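Local coordinates for protein 11R-lipoxygenase (Gersemia fruticosa, PDB 3VF1) that probably adds molecular oxygen to polyunsaturated fatty acids at a non-heme iron, in a manner that depends on calcium, at residues I306-Y311 / T331-F336; N279-N284 / A348-Q353. One frame throughout, in Å; residues are numbered along the deposited sequence.

Interaction 1 of 2, residues I306-Y311 / T331-F336; sequences IFITDY and TPLGLF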
loop_
_atom_site.group_PDB
_atom_site.type_symbol
_atom_site.label_atom_id
_atom_site.label_comp_id
_atom_site.label_asym_id
_atom_site.label_seq_id
_atom_site.Cartn_x
_atom_site.Cartn_y
_atom_site.Cartn_z
ATOM N N ILE A 306 -5.709 15.554 -26.772
ATOM C CA ILE A 306 -4.562 16.186 -26.129
ATOM C C ILE A 306 -4.608 15.995 -24.618
ATOM O O ILE A 306 -5.587 16.356 -23.970
ATOM C CB ILE A 306 -4.514 17.692 -26.435
ATOM C CG1 ILE A 306 -4.348 17.926 -27.940
ATOM C CG2 ILE A 306 -3.381 18.357 -25.666
ATOM C CD1 ILE A 306 -2.982 17.550 -28.476
ATOM N N PHE A 307 -3.539 15.432 -24.068
ATOM C CA PHE A 307 -3.437 15.203 -22.633
ATOM C C PHE A 307 -2.194 15.891 -22.085
ATOM O O PHE A 307 -1.275 16.207 -22.836
ATOM C CB PHE A 307 -3.397 13.704 -22.342
ATOM C CG PHE A 307 -4.622 12.971 -22.809
ATOM C CD1 PHE A 307 -4.823 12.721 -24.156
ATOM C CD2 PHE A 307 -5.576 12.537 -21.903
ATOM C CE1 PHE A 307 -5.952 12.054 -24.590
ATOM C CE2 PHE A 307 -6.704 11.868 -22.332
ATOM C CZ PHE A 307 -6.891 11.626 -23.677
ATOM N N ILE A 308 -2.171 16.123 -20.776
ATOM C CA ILE A 308 -1.109 16.909 -20.164
ATOM C C ILE A 308 -0.695 16.369 -18.798
ATOM O O ILE A 308 -1.517 15.839 -18.055
ATOM C CB ILE A 308 -1.553 18.375 -19.998
ATOM C CG1 ILE A 308 -0.405 19.234 -19.460
ATOM C CG2 ILE A 308 -2.759 18.462 -19.076
ATOM C CD1 ILE A 308 -0.706 20.721 -19.457
ATOM N N THR A 309 0.588 16.509 -18.480
ATOM C CA THR A 309 1.105 16.179 -17.157
ATOM C C THR A 309 1.766 17.413 -16.549
ATOM O O THR A 309 2.886 17.769 -16.918
ATOM C CB THR A 309 2.141 15.037 -17.211
ATOM O OG1 THR A 309 3.229 15.407 -18.065
ATOM C CG2 THR A 309 1.508 13.754 -17.730
ATOM N N ASP A 310 1.067 18.059 -15.620
ATOM C CA ASP A 310 1.547 19.294 -15.012
ATOM C C ASP A 310 2.083 19.035 -13.608
ATOM O O ASP A 310 1.342 18.604 -12.724
ATOM C CB ASP A 310 0.409 20.317 -14.952
ATOM C CG ASP A 310 0.858 21.664 -14.413
ATOM O OD1 ASP A 310 1.945 21.735 -13.800
ATOM O OD2 ASP A 310 0.119 22.655 -14.596
ATOM N N TYR A 311 3.368 19.311 -13.406
ATOM C CA TYR A 311 4.010 19.082 -12.114
ATOM C C TYR A 311 4.234 20.387 -11.355
ATOM O O TYR A 311 5.282 20.601 -10.746
ATOM C CB TYR A 311 5.327 18.334 -12.314
ATOM C CG TYR A 311 5.116 16.957 -12.895
ATOM C CD1 TYR A 311 5.006 16.771 -14.266
ATOM C CD2 TYR A 311 4.997 15.847 -12.070
ATOM C CE1 TYR A 311 4.796 15.517 -14.799
ATOM C CE2 TYR A 311 4.789 14.591 -12.594
ATOM C CZ TYR A 311 4.688 14.431 -13.958
ATOM O OH TYR A 311 4.478 13.177 -14.480
ATOM N N THR A 331 10.056 22.070 -12.732
ATOM C CA THR A 331 8.627 22.032 -12.463
ATOM C C THR A 331 7.904 21.933 -13.798
ATOM O O THR A 331 7.144 22.826 -14.173
ATOM C CB THR A 331 8.184 23.297 -11.712
ATOM O OG1 THR A 331 8.430 24.449 -12.527
ATOM C CG2 THR A 331 8.952 23.434 -10.407
ATOM N N PRO A 332 8.135 20.826 -14.516
ATOM C CA PRO A 332 7.839 20.720 -15.945
ATOM C C PRO A 332 6.368 20.539 -16.293
ATOM O O PRO A 332 5.538 20.258 -15.429
ATOM C CB PRO A 332 8.614 19.471 -16.356
ATOM C CG PRO A 332 8.592 18.618 -15.142
ATOM C CD PRO A 332 8.646 19.559 -13.967
ATOM N N LEU A 333 6.070 20.716 -17.576
ATOM C CA LEU A 333 4.774 20.372 -18.136
ATOM C C LEU A 333 5.012 19.548 -19.391
ATOM O O LEU A 333 5.849 19.896 -20.222
ATOM C CB LEU A 333 3.968 21.622 -18.492
ATOM C CG LEU A 333 3.628 22.581 -17.353
ATOM C CD1 LEU A 333 4.725 23.617 -17.180
ATOM C CD2 LEU A 333 2.285 23.247 -17.603
ATOM N N GLY A 334 4.281 18.449 -19.523
ATOM C CA GLY A 334 4.393 17.604 -20.693
ATOM C C GLY A 334 3.072 17.544 -21.427
ATOM O O GLY A 334 2.016 17.453 -20.808
ATOM N N LEU A 335 3.128 17.601 -22.752
ATOM C CA LEU A 335 1.924 17.515 -23.565
ATOM C C LEU A 335 1.980 16.249 -24.405
ATOM O O LEU A 335 3.015 15.927 -24.984
ATOM C CB LEU A 335 1.793 18.745 -24.463
ATOM C CG LEU A 335 0.384 19.031 -24.984
ATOM C CD1 LEU A 335 -0.538 19.436 -23.841
ATOM C CD2 LEU A 335 0.417 20.107 -26.055
ATOM N N PHE A 336 0.865 15.530 -24.459
ATOM C CA PHE A 336 0.810 14.259 -25.167
ATOM C C PHE A 336 -0.316 14.249 -26.192
ATOM O O PHE A 336 -1.283 14.998 -26.079
ATOM C CB PHE A 336 0.625 13.108 -24.178
ATOM C CG PHE A 336 1.731 12.991 -23.168
ATOM C CD1 PHE A 336 1.833 13.895 -22.124
ATOM C CD2 PHE A 336 2.665 11.973 -23.256
ATOM C CE1 PHE A 336 2.849 13.789 -21.192
ATOM C CE2 PHE A 336 3.682 11.863 -22.325
ATOM C CZ PHE A 336 3.772 12.775 -21.292
#

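Interaction 2 of 2, residues N279-N284 / A348-Q353; sequences NFPVKN and AIQLYQ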
loop_
_atom_site.group_PDB
_atom_site.type_symbol
_atom_site.label_atom_id
_atom_site.label_comp_id
_atom_site.label_asym_id
_atom_site.label_seq_id
_atom_site.Cartn_x
_atom_site.Cartn_y
_atom_site.Cartn_z
ATOM N N ASN A 279 0.527 29.638 -19.044
ATOM C CA ASN A 279 1.974 29.598 -18.865
ATOM C C ASN A 279 2.642 28.457 -19.637
ATOM O O ASN A 279 3.796 28.117 -19.379
ATOM C CB ASN A 279 2.323 29.484 -17.379
ATOM C CG ASN A 279 1.712 28.260 -16.727
ATOM O OD1 ASN A 279 0.544 27.942 -16.953
ATOM N ND2 ASN A 279 2.500 27.561 -15.918
ATOM N N PHE A 280 1.912 27.870 -20.582
ATOM C CA PHE A 280 2.440 26.784 -21.401
ATOM C C PHE A 280 2.097 27.066 -22.860
ATOM O O PHE A 280 1.289 26.360 -23.462
ATOM C CB PHE A 280 1.829 25.454 -20.957
ATOM C CG PHE A 280 2.540 24.234 -21.489
ATOM C CD1 PHE A 280 3.806 24.318 -22.042
ATOM C CD2 PHE A 280 1.926 22.992 -21.434
ATOM C CE1 PHE A 280 4.445 23.188 -22.524
ATOM C CE2 PHE A 280 2.559 21.864 -21.915
ATOM C CZ PHE A 280 3.819 21.963 -22.459
ATOM N N PRO A 281 2.714 28.110 -23.434
ATOM C CA PRO A 281 2.364 28.630 -24.761
ATOM C C PRO A 281 2.838 27.751 -25.919
ATOM O O PRO A 281 3.703 28.164 -26.691
ATOM C CB PRO A 281 3.078 29.984 -24.791
ATOM C CG PRO A 281 4.277 29.782 -23.935
ATOM C CD PRO A 281 3.842 28.848 -22.835
ATOM N N VAL A 282 2.270 26.556 -26.038
ATOM C CA VAL A 282 2.585 25.666 -27.149
ATOM C C VAL A 282 1.849 26.120 -28.402
ATOM O O VAL A 282 0.622 26.193 -28.417
ATOM C CB VAL A 282 2.190 24.210 -26.839
ATOM C CG1 VAL A 282 2.384 23.329 -28.067
ATOM C CG2 VAL A 282 2.995 23.677 -25.662
ATOM N N LYS A 283 2.603 26.422 -29.452
ATOM C CA LYS A 283 2.018 26.881 -30.706
ATOM C C LYS A 283 1.933 25.744 -31.715
ATOM O O LYS A 283 2.762 24.834 -31.716
ATOM C CB LYS A 283 2.830 28.045 -31.283
ATOM C CG LYS A 283 2.982 29.220 -30.327
ATOM C CD LYS A 283 1.629 29.686 -29.809
ATOM C CE LYS A 283 1.770 30.802 -28.791
ATOM N NZ LYS A 283 0.448 31.188 -28.218
ATOM N N ASN A 284 0.921 25.808 -32.572
ATOM C CA ASN A 284 0.674 24.766 -33.559
ATOM C C ASN A 284 1.901 24.476 -34.418
ATOM O O ASN A 284 2.172 23.323 -34.751
ATOM C CB ASN A 284 -0.510 25.162 -34.444
ATOM C CG ASN A 284 -0.862 24.095 -35.462
ATOM O OD1 ASN A 284 -1.339 23.018 -35.109
ATOM N ND2 ASN A 284 -0.643 24.398 -36.737
ATOM N N ALA A 348 5.470 17.844 -26.668
ATOM C CA ALA A 348 6.009 19.119 -26.202
ATOM C C ALA A 348 6.322 19.068 -24.713
ATOM O O ALA A 348 5.631 18.399 -23.951
ATOM C CB ALA A 348 5.029 20.243 -26.497
ATOM N N ILE A 349 7.369 19.782 -24.306
ATOM C CA ILE A 349 7.781 19.818 -22.908
ATOM C C ILE A 349 8.339 21.186 -22.526
ATOM O O ILE A 349 9.098 21.791 -23.277
ATOM C CB ILE A 349 8.857 18.759 -22.606
ATOM C CG1 ILE A 349 8.290 17.350 -22.783
ATOM C CG2 ILE A 349 9.396 18.935 -21.191
ATOM C CD1 ILE A 349 9.334 16.254 -22.661
ATOM N N GLN A 350 7.953 21.662 -21.348
ATOM C CA GLN A 350 8.498 22.893 -20.789
ATOM C C GLN A 350 8.996 22.591 -19.382
ATOM O O GLN A 350 8.231 22.136 -18.540
ATOM C CB GLN A 350 7.424 23.981 -20.763
ATOM C CG GLN A 350 7.917 25.346 -20.317
ATOM C CD GLN A 350 6.823 26.397 -20.355
ATOM O OE1 GLN A 350 6.437 26.870 -21.425
ATOM N NE2 GLN A 350 6.310 26.764 -19.186
ATOM N N LEU A 351 10.276 22.838 -19.129
ATOM C CA LEU A 351 10.912 22.381 -17.894
ATOM C C LEU A 351 10.446 23.141 -16.651
ATOM O O LEU A 351 10.280 22.547 -15.585
ATOM C CB LEU A 351 12.436 22.455 -18.016
ATOM C CG LEU A 351 13.052 21.599 -19.126
ATOM C CD1 LEU A 351 14.568 21.731 -19.123
ATOM C CD2 LEU A 351 12.641 20.139 -18.985
ATOM N N TYR A 352 10.233 24.446 -16.782
ATOM C CA TYR A 352 9.779 25.256 -15.654
ATOM C C TYR A 352 8.405 25.855 -15.937
ATOM O O TYR A 352 8.023 26.030 -17.093
ATOM C CB TYR A 352 10.784 26.368 -15.342
ATOM C CG TYR A 352 12.121 25.878 -14.823
ATOM C CD1 TYR A 352 12.294 25.555 -13.481
ATOM C CD2 TYR A 352 13.215 25.756 -15.671
ATOM C CE1 TYR A 352 13.520 25.115 -13.001
ATOM C CE2 TYR A 352 14.442 25.318 -15.201
ATOM C CZ TYR A 352 14.587 24.999 -13.866
ATOM O OH TYR A 352 15.810 24.568 -13.403
ATOM N N GLN A 353 7.674 26.178 -14.875
ATOM C CA GLN A 353 6.297 26.647 -14.994
ATOM C C GLN A 353 6.187 27.938 -15.803
ATOM O O GLN A 353 5.353 28.047 -16.702
ATOM C CB GLN A 353 5.688 26.859 -13.604
ATOM C CG GLN A 353 5.311 25.573 -12.886
ATOM C CD GLN A 353 4.098 24.899 -13.496
ATOM O OE1 GLN A 353 3.026 25.497 -13.590
ATOM N NE2 GLN A 353 4.262 23.651 -13.918
#

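Interaction 1 of 2, residues I306-Y311 / T331-F336
The F336 ring meets the other strand at its edge. F307 O and T309 OG1 both lie there, in the plane of the ring. OG1 of T309 is 3.5 Å from CE1 of F336. Outside the pair, the ring of F261 meets that of F336 edge to face. The Y311 ring also uses its edge: P332 O lies in its plane, 3.7 Å from CD1 of Y311. L379 of helix 369-410 packs against Y311 as well.

The backbones form an antiparallel ladder, with the strand axes 162° apart. F307 with F336 and T309 with G334 are hydrogen-bonded pairs. F336 N gives the shortest bond, 2.8 Å to F307 O. I308 with L335 and D310 with L333 are the non-hydrogen-bonded pairs. Y311 N adds a bond of 3.1 Å to P332 O, which the proline cannot return because it has no N-H.

T309 has OG1 between its backbone N and carbonyl carbon (chi1 58°). This sets the hydroxyl over G334, where a CB would clash with it, and beside the edge of F336. The other face of the sheet carries I308, D310, L333 and L335. D310 and L333 lie side by side there and point the same way, with D310 CG 3.8 Å from L333 CD2. At the strand end, I306 CG2 touches L335 CD1 at 3.5 Å.

The carboxylate of D310 and the phenol of Y311 turn to partners outside the pair. D310 OD1 accepts a bond from Q353 NE2, and Y311 OH bonds D383 on helix 369-410. The pairing therefore rests on main-chain bonds and apolar packing. D310 and Y311 instead tie this strand pair to the loop at Q353 and to helix 369-410.

Interaction 2 of 2, residues N279-N284 / A348-Q353
A348 CB meets V282 CG2 at 4.1 Å, and A348 O lies at the edge of the F280 ring, near its plane. I349 points away and packs on helix 369-410. Q350 carries the centre of the contact. Its CG is anti to the backbone N (chi1 -175°) and the chain stays extended, which brings the amide to N279. Q350 CB passes F280 CE1 at 3.6 Å, and the amide plane stands 77° from the ring plane. Q350 NE2 gives one bond to N279 O, at 2.9 Å. A second runs from Q350 NE2 to Y352 O, at 2.8 Å; Y352 O also accepts N359 ND2. OE1 of Q350 packs against CD of P281. If Q350 were an alanine, CB would stay by F280, but N279 O would probably lose its donor and the space by P281 CD would probably be left unfilled. Q353 comes last. Q353 O accepts N279 ND2 at 3.0 Å, from above the carbonyl plane. Q353 OE1 takes a weak second bond from the same ND2. NE2 of Q353 turns instead to T331 O. The irregular segment 279-284 bends in an inverse gamma turn centred on P281, closed by V282 N to F280 O. The arrangement is that of a loop lying over one face of an antiparallel sheet, in the lipoxygenase domain, with F280 also resting on L333 and L335.

From the N terminus, the chain first passes 279-284, a loop after strand 271-272. It runs through helices 284-287 and 297-302 into strand 306-310, then through short strands to 331-336. Interaction 1 closes that excursion of 19 residues. The chain then turns back along strand 344-350, and interaction 2 closes the larger loop of 63 residues. Interaction 1 is nested inside it, and the two do not cross. Their centres are about 8 Å apart. Strands 333-338 and 344-350 are neighbours in one sheet, where L333 N probably bonds Q350 O. Interaction 1 joins strands within the sheet; interaction 2 ties the earlier loop onto it.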